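Local coordinates for protein luciferase (Lingulodinium polyedrum, PDB 1VPR) that catalyses the oxidation of dinoflagellate luciferin by molecular oxygen with emission of blue light, here as the third of three homologous luciferase domains, at residues P114-T119 / F263-E268; T135-C140 / A324-D329; G171-I176 / G203-R208. All blocks are in the same frame, centred on the assembly; numbering follows the deposited sequence.

Contact 1. Residues P114-T119 / F263-E268; sequences PCPQLT and FFWEME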
ATOM      1  N   PRO A 114     -13.713  -1.890  18.552  1.00 26.34           N
ATOM      2  CA  PRO A 114     -14.793  -2.339  17.665  1.00 26.04           C
ATOM      3  C   PRO A 114     -14.518  -1.879  16.226  1.00 24.73           C
ATOM      4  O   PRO A 114     -14.337  -0.682  15.965  1.00 24.79           O
ATOM      5  CB  PRO A 114     -16.043  -1.664  18.249  1.00 25.03           C
ATOM      6  CG  PRO A 114     -15.661  -1.337  19.639  1.00 29.20           C
ATOM      7  CD  PRO A 114     -14.222  -0.936  19.552  1.00 26.43           C
ATOM      8  N   CYS A 115     -14.490  -2.832  15.309  1.00 24.49           N
ATOM      9  CA  CYS A 115     -14.221  -2.534  13.909  1.00 23.81           C
ATOM     10  C   CYS A 115     -15.494  -2.407  13.069  1.00 24.18           C
ATOM     11  O   CYS A 115     -16.346  -3.284  13.084  1.00 22.84           O
ATOM     12  CB  CYS A 115     -13.337  -3.634  13.320  1.00 26.91           C
ATOM     13  SG  CYS A 115     -12.751  -3.270  11.652  1.00 25.64           S
ATOM     14  N   PRO A 116     -15.628  -1.311  12.311  1.00 23.64           N
ATOM     15  CA  PRO A 116     -16.814  -1.113  11.470  1.00 23.40           C
ATOM     16  C   PRO A 116     -16.787  -2.085  10.295  1.00 23.65           C
ATOM     17  O   PRO A 116     -15.741  -2.644   9.961  1.00 24.70           O
ATOM     18  CB  PRO A 116     -16.672   0.329  11.013  1.00 22.07           C
ATOM     19  CG  PRO A 116     -15.164   0.464  10.877  1.00 23.42           C
ATOM     20  CD  PRO A 116     -14.654  -0.216  12.137  1.00 21.25           C
ATOM     21  N   GLN A 117     -17.939  -2.271   9.661  1.00 23.18           N
ATOM     22  CA  GLN A 117     -18.053  -3.165   8.524  1.00 26.97           C
ATOM     23  C   GLN A 117     -19.215  -2.645   7.675  1.00 27.19           C
ATOM     24  O   GLN A 117     -20.223  -2.194   8.225  1.00 29.55           O
ATOM     25  CB  GLN A 117     -18.339  -4.570   9.045  1.00 31.55           C
ATOM     26  CG  GLN A 117     -19.028  -5.507   8.090  1.00 37.72           C
ATOM     27  CD  GLN A 117     -18.077  -6.174   7.135  1.00 40.53           C
ATOM     28  OE1 GLN A 117     -16.965  -6.540   7.513  1.00 43.35           O
ATOM     29  NE2 GLN A 117     -18.518  -6.365   5.889  1.00 43.14           N
ATOM     30  N   LEU A 118     -19.086  -2.672   6.353  1.00 23.79           N
ATOM     31  CA  LEU A 118     -20.187  -2.190   5.523  1.00 24.30           C
ATOM     32  C   LEU A 118     -21.192  -3.320   5.330  1.00 24.84           C
ATOM     33  O   LEU A 118     -20.823  -4.499   5.263  1.00 24.89           O
ATOM     34  CB  LEU A 118     -19.679  -1.712   4.155  1.00 22.37           C
ATOM     35  CG  LEU A 118     -18.672  -0.568   4.152  1.00 21.50           C
ATOM     36  CD1 LEU A 118     -18.370  -0.129   2.707  1.00 22.06           C
ATOM     37  CD2 LEU A 118     -19.241   0.589   4.950  1.00 21.48           C
ATOM     38  N   THR A 119     -22.463  -2.965   5.237  1.00 26.58           N
ATOM     39  CA  THR A 119     -23.494  -3.974   5.050  1.00 25.46           C
ATOM     40  C   THR A 119     -23.450  -4.486   3.612  1.00 25.33           C
ATOM     41  O   THR A 119     -22.770  -3.923   2.744  1.00 21.71           O
ATOM     42  CB  THR A 119     -24.900  -3.396   5.331  1.00 27.08           C
ATOM     43  OG1 THR A 119     -25.258  -2.481   4.287  1.00 25.30           O
ATOM     44  CG2 THR A 119     -24.918  -2.636   6.674  1.00 25.63           C
ATOM     45  N   PHE A 263      -6.195   3.026   8.328  1.00 12.52           N
ATOM     46  CA  PHE A 263      -7.137   1.969   8.001  1.00 12.96           C
ATOM     47  C   PHE A 263      -7.426   2.100   6.526  1.00 14.35           C
ATOM     48  O   PHE A 263      -7.210   3.175   5.946  1.00 13.24           O
ATOM     49  CB  PHE A 263      -8.446   2.161   8.772  1.00 13.07           C
ATOM     50  CG  PHE A 263      -9.152   3.422   8.428  1.00 14.10           C
ATOM     51  CD1 PHE A 263      -8.773   4.636   9.019  1.00 12.82           C
ATOM     52  CD2 PHE A 263     -10.174   3.420   7.480  1.00 13.94           C
ATOM     53  CE1 PHE A 263      -9.406   5.817   8.667  1.00 12.42           C
ATOM     54  CE2 PHE A 263     -10.812   4.611   7.119  1.00 13.50           C
ATOM     55  CZ  PHE A 263     -10.436   5.794   7.706  1.00 12.67           C
ATOM     56  N   PHE A 264      -7.916   1.018   5.922  1.00 14.23           N
ATOM     57  CA  PHE A 264      -8.268   1.025   4.509  1.00 14.53           C
ATOM     58  C   PHE A 264      -9.552   0.249   4.336  1.00 14.89           C
ATOM     59  O   PHE A 264      -9.638  -0.886   4.772  1.00 13.69           O
ATOM     60  CB  PHE A 264      -7.190   0.363   3.639  1.00 13.39           C
ATOM     61  CG  PHE A 264      -5.925   1.146   3.550  1.00 15.74           C
ATOM     62  CD1 PHE A 264      -4.960   1.040   4.531  1.00 16.16           C
ATOM     63  CD2 PHE A 264      -5.747   2.072   2.528  1.00 15.81           C
ATOM     64  CE1 PHE A 264      -3.834   1.855   4.513  1.00 16.97           C
ATOM     65  CE2 PHE A 264      -4.625   2.885   2.499  1.00 15.90           C
ATOM     66  CZ  PHE A 264      -3.669   2.782   3.494  1.00 17.25           C
ATOM     67  N   TRP A 265     -10.533   0.873   3.696  1.00 14.10           N
ATOM     68  CA  TRP A 265     -11.808   0.234   3.415  1.00 16.15           C
ATOM     69  C   TRP A 265     -11.681  -0.458   2.076  1.00 15.75           C
ATOM     70  O   TRP A 265     -11.453   0.201   1.066  1.00 16.51           O
ATOM     71  CB  TRP A 265     -12.930   1.262   3.308  1.00 15.31           C
ATOM     72  CG  TRP A 265     -13.492   1.698   4.621  1.00 17.15           C
ATOM     73  CD1 TRP A 265     -13.243   2.868   5.272  1.00 14.56           C
ATOM     74  CD2 TRP A 265     -14.414   0.965   5.445  1.00 17.22           C
ATOM     75  NE1 TRP A 265     -13.948   2.916   6.459  1.00 16.95           N
ATOM     76  CE2 TRP A 265     -14.679   1.761   6.586  1.00 17.91           C
ATOM     77  CE3 TRP A 265     -15.042  -0.282   5.330  1.00 19.03           C
ATOM     78  CZ2 TRP A 265     -15.550   1.349   7.603  1.00 15.44           C
ATOM     79  CZ3 TRP A 265     -15.915  -0.694   6.355  1.00 19.06           C
ATOM     80  CH2 TRP A 265     -16.155   0.123   7.465  1.00 18.41           C
ATOM     81  N   GLU A 266     -11.825  -1.779   2.072  1.00 15.06           N
ATOM     82  CA  GLU A 266     -11.756  -2.569   0.838  1.00 15.76           C
ATOM     83  C   GLU A 266     -13.216  -2.601   0.386  1.00 17.55           C
ATOM     84  O   GLU A 266     -14.037  -3.368   0.916  1.00 18.80           O
ATOM     85  CB  GLU A 266     -11.239  -3.972   1.160  1.00 14.82           C
ATOM     86  CG  GLU A 266     -11.101  -4.914  -0.030  1.00 16.46           C
ATOM     87  CD  GLU A 266     -10.591  -6.280   0.403  1.00 17.18           C
ATOM     88  OE1 GLU A 266     -11.362  -6.992   1.089  1.00 16.04           O
ATOM     89  OE2 GLU A 266      -9.420  -6.624   0.078  1.00 14.78           O
HETATM   90  N   MSE A 267     -13.531  -1.757  -0.598  1.00 17.95           N
HETATM   91  CA  MSE A 267     -14.889  -1.585  -1.058  1.00 16.95           C
HETATM   92  C   MSE A 267     -15.635  -2.807  -1.575  1.00 19.40           C
HETATM   93  O   MSE A 267     -16.836  -2.928  -1.355  1.00 19.58           O
HETATM   94  CB  MSE A 267     -14.935  -0.464  -2.095  1.00 18.59           C
HETATM   95  CG  MSE A 267     -14.395   0.892  -1.603  1.00 12.18           C
HETATM   96 SE   MSE A 267     -15.235   1.455   0.045  1.00 21.89          SE
HETATM   97  CE  MSE A 267     -17.086   1.220  -0.503  1.00 16.25           C
ATOM     98  N   GLU A 268     -14.956  -3.728  -2.236  1.00 18.96           N
ATOM     99  CA  GLU A 268     -15.670  -4.892  -2.750  1.00 20.64           C
ATOM    100  C   GLU A 268     -16.101  -5.929  -1.712  1.00 20.41           C
ATOM    101  O   GLU A 268     -16.945  -6.784  -2.016  1.00 21.55           O
ATOM    102  CB  GLU A 268     -14.837  -5.562  -3.837  1.00 20.04           C
ATOM    103  CG  GLU A 268     -14.672  -4.693  -5.056  1.00 18.63           C
ATOM    104  CD  GLU A 268     -13.813  -3.464  -4.807  1.00 21.18           C
ATOM    105  OE1 GLU A 268     -12.711  -3.602  -4.238  1.00 24.59           O
ATOM    106  OE2 GLU A 268     -14.238  -2.358  -5.203  1.00 21.87           O
TER
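W265 meets P116 and L118 because its chi1 of -82° puts CG anti to its own carbonyl carbon and carries the indole toward the 114-119 loop. The L118 side chain takes a similar first torsion, chi1 -60°. Its CD2 then reaches over one face of the indole, in a CH-pi contact 4.2 Å from the centroid of the W265 six-membered ring. L118 CG lies closer to the rim, 3.5 Å from W265 CZ3. P116 comes in obliquely with its own ring, and its CG is 3.4 Å from W265 CZ2. Between them the backbone of Q117 runs past the indole edge, with Q117 N 3.7 Å from W265 CH2. M267, a selenomethionine, starts away from the loop, but its chain bends back at chi2 and chi3. Its CE ends 3.7 Å from L118 CD1. The indole NE1 is satisfied by the carbonyl O of P144. With an alanine in place of W265, a gap would probably be left beside P116 and L118, and the P144 carbonyl without its donor. The loop joins helix 107-111 to helix 120-126, and T119 is the N-cap of the latter. V123 and C126 of helix 120-126 touch L118 and M267, respectively. W265 also packs on C272 of strand 271-282. L118 bonds through its backbone with G270, tying the loop to the turn between strands 259-266 and 271-282.

Contact 2. Residues T135-C140 / A324-D329; sequences TLKLPC and ALAGRD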
ATOM      1  N   THR A 135     -15.674  14.398  -7.960  1.00 18.44           N
ATOM      2  CA  THR A 135     -16.920  15.137  -7.733  1.00 19.13           C
ATOM      3  C   THR A 135     -18.101  14.291  -7.235  1.00 19.93           C
ATOM      4  O   THR A 135     -19.173  14.826  -6.927  1.00 17.42           O
ATOM      5  CB  THR A 135     -17.386  15.859  -9.021  1.00 21.65           C
ATOM      6  OG1 THR A 135     -17.856  14.893  -9.984  1.00 21.47           O
ATOM      7  CG2 THR A 135     -16.210  16.638  -9.628  1.00 19.28           C
ATOM      8  N   LEU A 136     -17.919  12.981  -7.139  1.00 18.66           N
ATOM      9  CA  LEU A 136     -19.016  12.112  -6.694  1.00 19.01           C
ATOM     10  C   LEU A 136     -18.932  11.696  -5.230  1.00 19.49           C
ATOM     11  O   LEU A 136     -17.855  11.460  -4.697  1.00 20.16           O
ATOM     12  CB  LEU A 136     -19.054  10.839  -7.545  1.00 17.10           C
ATOM     13  CG  LEU A 136     -19.210  11.024  -9.052  1.00 19.42           C
ATOM     14  CD1 LEU A 136     -19.206   9.654  -9.736  1.00 20.59           C
ATOM     15  CD2 LEU A 136     -20.504  11.779  -9.364  1.00 20.85           C
ATOM     16  N   LYS A 137     -20.079  11.606  -4.580  1.00 19.82           N
ATOM     17  CA  LYS A 137     -20.122  11.147  -3.207  1.00 19.83           C
ATOM     18  C   LYS A 137     -20.177   9.623  -3.295  1.00 21.19           C
ATOM     19  O   LYS A 137     -20.779   9.078  -4.233  1.00 20.25           O
ATOM     20  CB  LYS A 137     -21.385  11.643  -2.523  1.00 22.52           C
ATOM     21  CG  LYS A 137     -21.505  13.137  -2.437  1.00 24.56           C
ATOM     22  CD  LYS A 137     -22.759  13.488  -1.690  1.00 28.08           C
ATOM     23  CE  LYS A 137     -22.932  14.992  -1.600  1.00 30.79           C
ATOM     24  NZ  LYS A 137     -24.276  15.313  -1.024  1.00 31.02           N
ATOM     25  N   LEU A 138     -19.564   8.932  -2.338  1.00 19.30           N
ATOM     26  CA  LEU A 138     -19.588   7.478  -2.352  1.00 19.60           C
ATOM     27  C   LEU A 138     -21.065   7.113  -2.219  1.00 20.95           C
ATOM     28  O   LEU A 138     -21.791   7.687  -1.395  1.00 21.66           O
ATOM     29  CB  LEU A 138     -18.767   6.925  -1.181  1.00 19.68           C
ATOM     30  CG  LEU A 138     -18.370   5.451  -1.235  1.00 18.98           C
ATOM     31  CD1 LEU A 138     -17.472   5.183  -2.440  1.00 20.24           C
ATOM     32  CD2 LEU A 138     -17.637   5.087   0.055  1.00 17.52           C
ATOM     33  N   PRO A 139     -21.537   6.160  -3.028  1.00 22.09           N
ATOM     34  CA  PRO A 139     -22.946   5.751  -2.986  1.00 23.21           C
ATOM     35  C   PRO A 139     -23.500   5.287  -1.641  1.00 25.23           C
ATOM     36  O   PRO A 139     -24.676   5.489  -1.361  1.00 27.05           O
ATOM     37  CB  PRO A 139     -23.013   4.649  -4.036  1.00 21.29           C
ATOM     38  CG  PRO A 139     -21.981   5.094  -5.038  1.00 23.66           C
ATOM     39  CD  PRO A 139     -20.826   5.464  -4.115  1.00 21.12           C
ATOM     40  N   CYS A 140     -22.672   4.674  -0.801  1.00 25.80           N
ATOM     41  CA  CYS A 140     -23.182   4.176   0.472  1.00 25.24           C
ATOM     42  C   CYS A 140     -23.165   5.199   1.592  1.00 25.84           C
ATOM     43  O   CYS A 140     -23.392   4.854   2.754  1.00 28.46           O
ATOM     44  CB  CYS A 140     -22.421   2.913   0.890  1.00 25.44           C
ATOM     45  SG  CYS A 140     -20.628   3.063   0.993  1.00 27.46           S
ATOM     46  N   ALA A 324     -15.089   9.956  -0.125  1.00 15.97           N
ATOM     47  CA  ALA A 324     -15.122   9.031   0.993  1.00 15.80           C
ATOM     48  C   ALA A 324     -16.107   9.376   2.108  1.00 17.78           C
ATOM     49  O   ALA A 324     -16.715   8.467   2.682  1.00 15.40           O
ATOM     50  CB  ALA A 324     -13.717   8.863   1.568  1.00 17.30           C
ATOM     51  N   LEU A 325     -16.245  10.662   2.444  1.00 15.47           N
ATOM     52  CA  LEU A 325     -17.178  11.068   3.491  1.00 17.48           C
ATOM     53  C   LEU A 325     -18.515  11.533   2.880  1.00 19.02           C
ATOM     54  O   LEU A 325     -19.387  12.057   3.582  1.00 17.62           O
ATOM     55  CB  LEU A 325     -16.559  12.190   4.347  1.00 18.32           C
ATOM     56  CG  LEU A 325     -15.186  11.879   4.980  1.00 16.61           C
ATOM     57  CD1 LEU A 325     -14.720  13.096   5.806  1.00 17.04           C
ATOM     58  CD2 LEU A 325     -15.302  10.624   5.892  1.00 16.45           C
ATOM     59  N   ALA A 326     -18.684  11.324   1.575  1.00 18.01           N
ATOM     60  CA  ALA A 326     -19.913  11.733   0.892  1.00 20.84           C
ATOM     61  C   ALA A 326     -20.299  13.159   1.246  1.00 20.16           C
ATOM     62  O   ALA A 326     -21.470  13.442   1.523  1.00 19.84           O
ATOM     63  CB  ALA A 326     -21.077  10.790   1.255  1.00 20.71           C
ATOM     64  N   GLY A 327     -19.315  14.049   1.265  1.00 20.94           N
ATOM     65  CA  GLY A 327     -19.586  15.444   1.562  1.00 20.75           C
ATOM     66  C   GLY A 327     -19.950  15.785   2.994  1.00 22.85           C
ATOM     67  O   GLY A 327     -20.318  16.924   3.270  1.00 23.27           O
ATOM     68  N   ARG A 328     -19.833  14.838   3.917  1.00 22.18           N
ATOM     69  CA  ARG A 328     -20.190  15.125   5.306  1.00 23.63           C
ATOM     70  C   ARG A 328     -19.020  15.474   6.209  1.00 23.45           C
ATOM     71  O   ARG A 328     -18.231  14.604   6.587  1.00 22.17           O
ATOM     72  CB  ARG A 328     -20.962  13.943   5.920  1.00 27.22           C
ATOM     73  CG  ARG A 328     -21.446  14.234   7.347  1.00 31.60           C
ATOM     74  CD  ARG A 328     -22.160  13.066   8.033  1.00 33.66           C
ATOM     75  NE  ARG A 328     -22.391  13.361   9.450  1.00 36.76           N
ATOM     76  CZ  ARG A 328     -22.911  12.505  10.334  1.00 36.97           C
ATOM     77  NH1 ARG A 328     -23.073  12.873  11.600  1.00 33.99           N
ATOM     78  NH2 ARG A 328     -23.272  11.284   9.953  1.00 37.68           N
ATOM     79  N   ASP A 329     -18.915  16.746   6.577  1.00 22.86           N
ATOM     80  CA  ASP A 329     -17.846  17.192   7.461  1.00 21.84           C
ATOM     81  C   ASP A 329     -17.945  16.474   8.802  1.00 23.39           C
ATOM     82  O   ASP A 329     -19.048  16.159   9.262  1.00 24.37           O
ATOM     83  CB  ASP A 329     -17.963  18.693   7.720  1.00 22.82           C
ATOM     84  CG  ASP A 329     -17.603  19.548   6.514  1.00 22.50           C
ATOM     85  OD1 ASP A 329     -17.878  20.766   6.576  1.00 21.06           O
ATOM     86  OD2 ASP A 329     -17.046  19.039   5.520  1.00 20.86           O
TER
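This is loop-to-loop packing at the periphery of the catalytic domain, where K137 and L138 lie against the end of the short helix 321-324. That end is a Schellman motif. G327 N bonds back to Y322 O, and A326 N to T323 O. A326 is the C-prime residue, with a positive phi of 48°. The same residues form a type I' turn from L325 to R328, closed by a bond from R328 N to L325 O at 2.8 Å. This turn brings A326 up against the other loop. The K137 and A326 CA atoms are only 4.1 Å apart.

L138 sits on the buried side of the contact. Its CD2 is 4.4 Å from A324 O, a loose approach. The L138 side chain also touches L143 and C126 of helix 120-126. A326 CB fits between the two loop residues, 3.9 Å from K137 CB and 4.1 Å from L138 O. Backbone bonding of L138 with T323, and a bond between L136 O and T323 OG1, tie the loop to the helix just before its end. A324 adds a backbone bond with L143, and its side chain touches Y237 of strand 237-241.

G327 has phi 71°, and a CB there would come tightly against K137 CE. The lysine uses its aliphatic part here. Extended beyond CG, it runs alongside the A326 carbonyl group, and K137 CD passes 3.5 Å from A326 O.

Contact 3. Residues G171-I176 / G203-R208; sequences GQAAFI and GGMYLR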
ATOM      1  N   GLY A 171       6.956 -10.308   2.259  1.00 16.70           N
ATOM      2  CA  GLY A 171       6.808  -9.852   0.895  1.00 17.29           C
ATOM      3  C   GLY A 171       5.879 -10.752   0.104  1.00 19.63           C
ATOM      4  O   GLY A 171       5.859 -11.995   0.287  1.00 19.18           O
ATOM      5  N   GLN A 172       5.111 -10.149  -0.797  1.00 17.76           N
ATOM      6  CA  GLN A 172       4.181 -10.933  -1.599  1.00 17.28           C
ATOM      7  C   GLN A 172       4.856 -11.901  -2.550  1.00 18.85           C
ATOM      8  O   GLN A 172       4.311 -12.968  -2.820  1.00 21.64           O
ATOM      9  CB  GLN A 172       3.243 -10.035  -2.402  1.00 18.41           C
ATOM     10  CG  GLN A 172       2.181 -10.825  -3.167  1.00 20.41           C
ATOM     11  CD  GLN A 172       1.398  -9.975  -4.134  1.00 20.80           C
ATOM     12  OE1 GLN A 172       1.961  -9.145  -4.859  1.00 22.65           O
ATOM     13  NE2 GLN A 172       0.087 -10.176  -4.165  1.00 20.97           N
ATOM     14  N   ALA A 173       6.035 -11.561  -3.061  1.00 18.98           N
ATOM     15  CA  ALA A 173       6.685 -12.460  -4.009  1.00 18.35           C
ATOM     16  C   ALA A 173       6.926 -13.849  -3.403  1.00 19.64           C
ATOM     17  O   ALA A 173       6.764 -14.867  -4.081  1.00 18.60           O
ATOM     18  CB  ALA A 173       7.981 -11.845  -4.516  1.00 17.62           C
ATOM     19  N   ALA A 174       7.274 -13.895  -2.123  1.00 18.84           N
ATOM     20  CA  ALA A 174       7.498 -15.161  -1.439  1.00 21.52           C
ATOM     21  C   ALA A 174       6.221 -16.008  -1.472  1.00 21.75           C
ATOM     22  O   ALA A 174       6.295 -17.229  -1.679  1.00 20.19           O
ATOM     23  CB  ALA A 174       7.940 -14.908   0.009  1.00 18.51           C
ATOM     24  N   PHE A 175       5.059 -15.369  -1.290  1.00 20.41           N
ATOM     25  CA  PHE A 175       3.785 -16.096  -1.319  1.00 23.64           C
ATOM     26  C   PHE A 175       3.445 -16.561  -2.729  1.00 25.18           C
ATOM     27  O   PHE A 175       2.929 -17.662  -2.915  1.00 24.66           O
ATOM     28  CB  PHE A 175       2.652 -15.230  -0.768  1.00 21.23           C
ATOM     29  CG  PHE A 175       2.705 -15.062   0.709  1.00 20.63           C
ATOM     30  CD1 PHE A 175       2.142 -16.021   1.546  1.00 20.70           C
ATOM     31  CD2 PHE A 175       3.399 -13.994   1.272  1.00 19.15           C
ATOM     32  CE1 PHE A 175       2.276 -15.925   2.926  1.00 20.89           C
ATOM     33  CE2 PHE A 175       3.543 -13.881   2.644  1.00 20.06           C
ATOM     34  CZ  PHE A 175       2.984 -14.849   3.480  1.00 21.83           C
ATOM     35  N   ILE A 176       3.749 -15.727  -3.720  1.00 27.24           N
ATOM     36  CA  ILE A 176       3.502 -16.078  -5.108  1.00 28.93           C
ATOM     37  C   ILE A 176       4.383 -17.263  -5.509  1.00 30.56           C
ATOM     38  O   ILE A 176       3.904 -18.198  -6.148  1.00 31.06           O
ATOM     39  CB  ILE A 176       3.791 -14.893  -6.052  1.00 29.05           C
ATOM     40  CG1 ILE A 176       2.828 -13.748  -5.745  1.00 27.93           C
ATOM     41  CG2 ILE A 176       3.610 -15.331  -7.513  1.00 29.62           C
ATOM     42  CD1 ILE A 176       3.041 -12.512  -6.601  1.00 30.52           C
ATOM     43  N   GLY A 203       3.736  -7.303   1.592  1.00 14.23           N
ATOM     44  CA  GLY A 203       4.398  -6.118   1.094  1.00 16.39           C
ATOM     45  C   GLY A 203       4.929  -6.223  -0.325  1.00 17.23           C
ATOM     46  O   GLY A 203       4.991  -7.313  -0.925  1.00 15.59           O
ATOM     47  N   GLY A 204       5.283  -5.065  -0.876  1.00 18.18           N
ATOM     48  CA  GLY A 204       5.901  -5.041  -2.183  1.00 19.12           C
ATOM     49  C   GLY A 204       7.334  -5.350  -1.778  1.00 20.76           C
ATOM     50  O   GLY A 204       7.578  -5.717  -0.612  1.00 19.06           O
HETATM   51  N   MSE A 205       8.303  -5.194  -2.670  1.00 20.07           N
HETATM   52  CA  MSE A 205       9.662  -5.508  -2.254  1.00 24.25           C
HETATM   53  C   MSE A 205      10.361  -4.294  -1.654  1.00 20.03           C
HETATM   54  O   MSE A 205      11.436  -4.417  -1.057  1.00 16.59           O
HETATM   55  CB  MSE A 205      10.475  -6.099  -3.422  1.00 34.19           C
HETATM   56  CG  MSE A 205      10.077  -7.562  -3.818  1.00 47.75           C
HETATM   57 SE   MSE A 205       9.333  -8.789  -2.384  1.00 68.35          SE
HETATM   58  CE  MSE A 205      10.964  -9.493  -1.574  1.00 59.79           C
ATOM     59  N   TYR A 206       9.712  -3.131  -1.746  1.00 18.72           N
ATOM     60  CA  TYR A 206      10.288  -1.893  -1.232  1.00 15.60           C
ATOM     61  C   TYR A 206       9.256  -0.800  -1.001  1.00 15.72           C
ATOM     62  O   TYR A 206       8.084  -0.934  -1.348  1.00 17.27           O
ATOM     63  CB  TYR A 206      11.253  -1.325  -2.265  1.00 15.25           C
ATOM     64  CG  TYR A 206      10.518  -0.734  -3.463  1.00 17.04           C
ATOM     65  CD1 TYR A 206      10.007  -1.547  -4.465  1.00 18.01           C
ATOM     66  CD2 TYR A 206      10.277   0.634  -3.553  1.00 18.58           C
ATOM     67  CE1 TYR A 206       9.269  -1.008  -5.536  1.00 20.18           C
ATOM     68  CE2 TYR A 206       9.535   1.183  -4.610  1.00 19.53           C
ATOM     69  CZ  TYR A 206       9.035   0.360  -5.593  1.00 20.28           C
ATOM     70  OH  TYR A 206       8.296   0.897  -6.624  1.00 23.87           O
ATOM     71  N   LEU A 207       9.737   0.304  -0.444  1.00 16.55           N
ATOM     72  CA  LEU A 207       8.951   1.530  -0.283  1.00 14.42           C
ATOM     73  C   LEU A 207       9.962   2.673  -0.374  1.00 15.25           C
ATOM     74  O   LEU A 207      11.065   2.545   0.150  1.00 15.35           O
ATOM     75  CB  LEU A 207       8.248   1.624   1.070  1.00 14.07           C
ATOM     76  CG  LEU A 207       7.016   0.772   1.407  1.00 15.29           C
ATOM     77  CD1 LEU A 207       6.638   1.074   2.883  1.00 13.45           C
ATOM     78  CD2 LEU A 207       5.834   1.102   0.455  1.00 14.56           C
ATOM     79  N   ARG A 208       9.599   3.766  -1.054  1.00 13.14           N
ATOM     80  CA  ARG A 208      10.432   4.969  -1.135  1.00 11.84           C
ATOM     81  C   ARG A 208       9.490   6.022  -0.558  1.00 11.91           C
ATOM     82  O   ARG A 208       8.367   6.196  -1.038  1.00 13.11           O
ATOM     83  CB  ARG A 208      10.780   5.317  -2.582  1.00 14.27           C
ATOM     84  CG  ARG A 208      11.687   4.304  -3.280  1.00 12.30           C
ATOM     85  CD  ARG A 208      11.929   4.683  -4.766  1.00 14.90           C
ATOM     86  NE  ARG A 208      12.693   3.662  -5.502  1.00 16.46           N
ATOM     87  CZ  ARG A 208      14.019   3.652  -5.676  1.00 17.82           C
ATOM     88  NH1 ARG A 208      14.583   2.657  -6.362  1.00 17.22           N
ATOM     89  NH2 ARG A 208      14.789   4.627  -5.198  1.00 14.91           N
TER
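The flat group that Q172 and G171 meet is a peptide, not a ring: the one between G203 and G204. Q172 N lies in the plane of the G203 carbonyl and donates to it. G171 CA stands over one side of that plane, 3.6 Å from G203 O. Q172 CB is on the opposite side, also 3.6 Å from G203 O. The bond itself is short and nearly straight, with Q172 N 2.8 Å from G203 O and an N-H...O angle of 168°. The buried carbonyl is therefore gripped by one strong bond and enclosed by carbon on both sides of its plane.

G171 and G203 form a single backbone bridge. It lies just beyond the paired strands 163-169 and 206-212, where M205 bonds with T167 and L207 with W165; G203 also bonds with G170 through the backbone. Between these two strands the chain makes helices 172-181 and 187-197. A pair of helices inserted between the first two strands of the barrel recalls the helical lid of fatty acid binding proteins. The bridge thus closes the base of that insertion.

M205 is a selenomethionine that bends at chi2 and chi3 and turns its end toward the helix. Its SE is 4.0 Å from A173 CB and 4.3 Å from G171 CA. Q172 CG is anti to the backbone N, chi1 -175°, and the extended chain ends in an amide held at both atoms. OE1 bonds to H65 NE2, and NE2 bonds to T197 OG1. A173 also packs on L62 of helix 57-65.

Overall arrangement
Contacts 1 and 2 form one continuous packed region, with centres 15 Å apart. They meet through M267 CE, 3.9 Å from L138 CD2, and through L118 CD1, which packs on C140 SG. Their segments alternate along the chain. Contact 3 is nested inside the loops closed by both and lies on the opposite side of the chain's centre. Its centre is 24 Å from that of contact 1 and 32 Å from that of contact 2. Contacts 1 and 3 reach the same ten-stranded sheet, yet their nearest atoms stay about 10 Å apart. That sheet forms the calycin barrel, whose interior probably holds the luciferin, as in related ligand-binding barrels. Contact 3 lies by its helical insertion, contact 2 peripherally.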